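Nudix hydrolase domain-containing protein (Thermotoga maritima, PDB 3E57) is of unknown function but is probably a Nudix hydrolase, a family that typically cleaves nucleoside diphosphates linked to another group. Local coordinates at residues I70-I75 and E193-I198. Numbering follows the deposited sequence.
Sequences IPYVVI and EGWSKI
Trp-195 pushes the edge of its six-membered ring against one face of Tyr-72, a T-shaped stack with the planes at 87° and the centroids 5.2 Å apart. The touch is made toward the rim of the phenol ring, where Trp-195 CE3 stands 3.7 Å from Tyr-72 CD1. One step further round the same indole edge, Ile-70 takes over: its CB meets Trp-195 CZ3 at 3.8 Å, close to the ring plane. The CB bond of Tyr-72 points at the helix, and with CG anti to the backbone N (chi1 -165°) the ring swings to the carbonyl side, its hydroxyl ending beside Ser-196. There Ser-196 OG donates a hydrogen bond of 3.3 Å to Tyr-72 OH, though the serine hydroxyl's stronger partner is Leu-101 N. With an alanine in place of Tyr-72, the indole edge is likely to lose the face it packs on and Ser-196 OG one of its partners, opening a gap between strand and helix. The packing is tight around Ile-70, Tyr-72 and Ser-196, all buried, while Trp-195 stays partly exposed. Glu-193 and Gly-194, where the chain enters the helix, are exposed and Lys-197 partly so; none touches 70-75. Strand 66-77 pairs in parallel with strand 155-163; helix 115-130, whose REVNEE sequence probably belongs to the Nudix box, packs on Pro-71 and Val-73 across the sheet from helix 194-206, consistent with the Nudix alpha/beta/alpha sandwich.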
loop_
_atom_site.group_PDB
_atom_site.type_symbol
_atom_site.label_atom_id
_atom_site.label_comp_id
_atom_site.label_asym_id
_atom_site.label_seq_id
_atom_site.Cartn_x
_atom_site.Cartn_y
_atom_site.Cartn_z
ATOM N N ILE B 70 3.389 16.196 3.287
ATOM C CA ILE B 70 2.142 16.419 4.001
ATOM C C ILE B 70 2.167 15.665 5.335
ATOM O O ILE B 70 2.005 14.438 5.352
ATOM C CB ILE B 70 0.925 15.919 3.166
ATOM C CG1 ILE B 70 0.937 16.516 1.753
ATOM C CG2 ILE B 70 -0.389 16.261 3.863
ATOM C CD1 ILE B 70 0.822 18.028 1.718
ATOM N N PRO B 71 2.387 16.378 6.454
ATOM C CA PRO B 71 2.126 15.741 7.736
ATOM C C PRO B 71 0.653 15.339 7.803
ATOM O O PRO B 71 -0.201 16.104 7.369
ATOM C CB PRO B 71 2.464 16.840 8.753
ATOM C CG PRO B 71 2.398 18.122 7.978
ATOM C CD PRO B 71 2.898 17.754 6.629
ATOM N N TYR B 72 0.375 14.138 8.297
ATOM C CA TYR B 72 -0.964 13.544 8.254
ATOM C C TYR B 72 -1.197 12.815 9.576
ATOM O O TYR B 72 -0.578 11.777 9.844
ATOM C CB TYR B 72 -1.058 12.577 7.079
ATOM C CG TYR B 72 -2.469 12.169 6.710
ATOM C CD1 TYR B 72 -3.345 13.081 6.120
ATOM C CD2 TYR B 72 -2.923 10.878 6.918
ATOM C CE1 TYR B 72 -4.632 12.720 5.775
ATOM C CE2 TYR B 72 -4.226 10.513 6.559
ATOM C CZ TYR B 72 -5.068 11.445 5.988
ATOM O OH TYR B 72 -6.364 11.073 5.631
ATOM N N VAL B 73 -2.065 13.370 10.411
ATOM C CA VAL B 73 -2.186 12.929 11.784
ATOM C C VAL B 73 -3.548 12.312 12.042
ATOM O O VAL B 73 -4.581 12.942 11.810
ATOM C CB VAL B 73 -1.968 14.102 12.763
ATOM C CG1 VAL B 73 -1.981 13.591 14.204
ATOM C CG2 VAL B 73 -0.653 14.823 12.446
ATOM N N VAL B 74 -3.528 11.075 12.521
ATOM C CA VAL B 74 -4.709 10.397 12.992
ATOM C C VAL B 74 -4.753 10.608 14.502
ATOM O O VAL B 74 -3.745 10.403 15.192
ATOM C CB VAL B 74 -4.627 8.896 12.684
ATOM C CG1 VAL B 74 -5.809 8.157 13.322
ATOM C CG2 VAL B 74 -4.581 8.669 11.167
ATOM N N ILE B 75 -5.905 11.033 15.003
ATOM C CA ILE B 75 -6.052 11.387 16.408
ATOM C C ILE B 75 -6.835 10.302 17.120
ATOM O O ILE B 75 -7.889 9.897 16.641
ATOM C CB ILE B 75 -6.770 12.754 16.549
ATOM C CG1 ILE B 75 -5.839 13.869 16.079
ATOM C CG2 ILE B 75 -7.210 13.007 17.997
ATOM C CD1 ILE B 75 -6.520 15.185 15.919
ATOM N N GLU B 193 -11.748 6.282 1.326
ATOM C CA GLU B 193 -10.915 6.210 0.130
ATOM C C GLU B 193 -9.557 6.852 0.393
ATOM O O GLU B 193 -9.338 7.448 1.434
ATOM C CB GLU B 193 -11.611 6.913 -1.053
ATOM C CG GLU B 193 -12.912 6.266 -1.504
ATOM C CD GLU B 193 -13.599 7.019 -2.638
ATOM O OE1 GLU B 193 -13.037 8.034 -3.121
ATOM O OE2 GLU B 193 -14.717 6.602 -3.036
ATOM N N GLY B 194 -8.637 6.696 -0.551
ATOM C CA GLY B 194 -7.366 7.418 -0.503
ATOM C C GLY B 194 -6.542 7.133 0.737
ATOM O O GLY B 194 -6.428 5.977 1.169
ATOM N N TRP B 195 -5.930 8.190 1.269
ATOM C CA TRP B 195 -5.062 8.095 2.439
ATOM C C TRP B 195 -5.851 7.685 3.669
ATOM O O TRP B 195 -5.309 7.021 4.540
ATOM C CB TRP B 195 -4.361 9.424 2.702
ATOM C CG TRP B 195 -3.271 9.770 1.740
ATOM C CD1 TRP B 195 -2.999 9.178 0.550
ATOM C CD2 TRP B 195 -2.302 10.810 1.904
ATOM N NE1 TRP B 195 -1.911 9.786 -0.046
ATOM C CE2 TRP B 195 -1.471 10.792 0.769
ATOM C CE3 TRP B 195 -2.075 11.768 2.893
ATOM C CZ2 TRP B 195 -0.406 11.680 0.605
ATOM C CZ3 TRP B 195 -1.014 12.667 2.726
ATOM C CH2 TRP B 195 -0.199 12.610 1.585
ATOM N N SER B 196 -7.127 8.058 3.743
ATOM C CA SER B 196 -7.972 7.638 4.870
ATOM C C SER B 196 -8.081 6.115 4.942
ATOM O O SER B 196 -7.930 5.511 6.004
ATOM C CB SER B 196 -9.358 8.290 4.778
ATOM O OG SER B 196 -9.259 9.689 5.047
ATOM N N LYS B 197 -8.346 5.483 3.802
ATOM C CA LYS B 197 -8.472 4.041 3.737
ATOM C C LYS B 197 -7.139 3.361 4.095
ATOM O O LYS B 197 -7.098 2.350 4.817
ATOM C CB LYS B 197 -8.899 3.633 2.332
ATOM C CG LYS B 197 -9.427 2.239 2.213
ATOM C CD LYS B 197 -9.918 1.995 0.801
ATOM C CE LYS B 197 -10.638 0.662 0.730
ATOM N NZ LYS B 197 -12.029 0.729 1.320
ATOM N N ILE B 198 -6.053 3.913 3.581
ATOM C CA ILE B 198 -4.735 3.316 3.822
ATOM C C ILE B 198 -4.407 3.414 5.296
ATOM O O ILE B 198 -3.962 2.440 5.906
ATOM C CB ILE B 198 -3.635 4.018 3.009
ATOM C CG1 ILE B 198 -3.803 3.739 1.504
ATOM C CG2 ILE B 198 -2.254 3.525 3.467
ATOM C CD1 ILE B 198 -3.023 4.686 0.615
#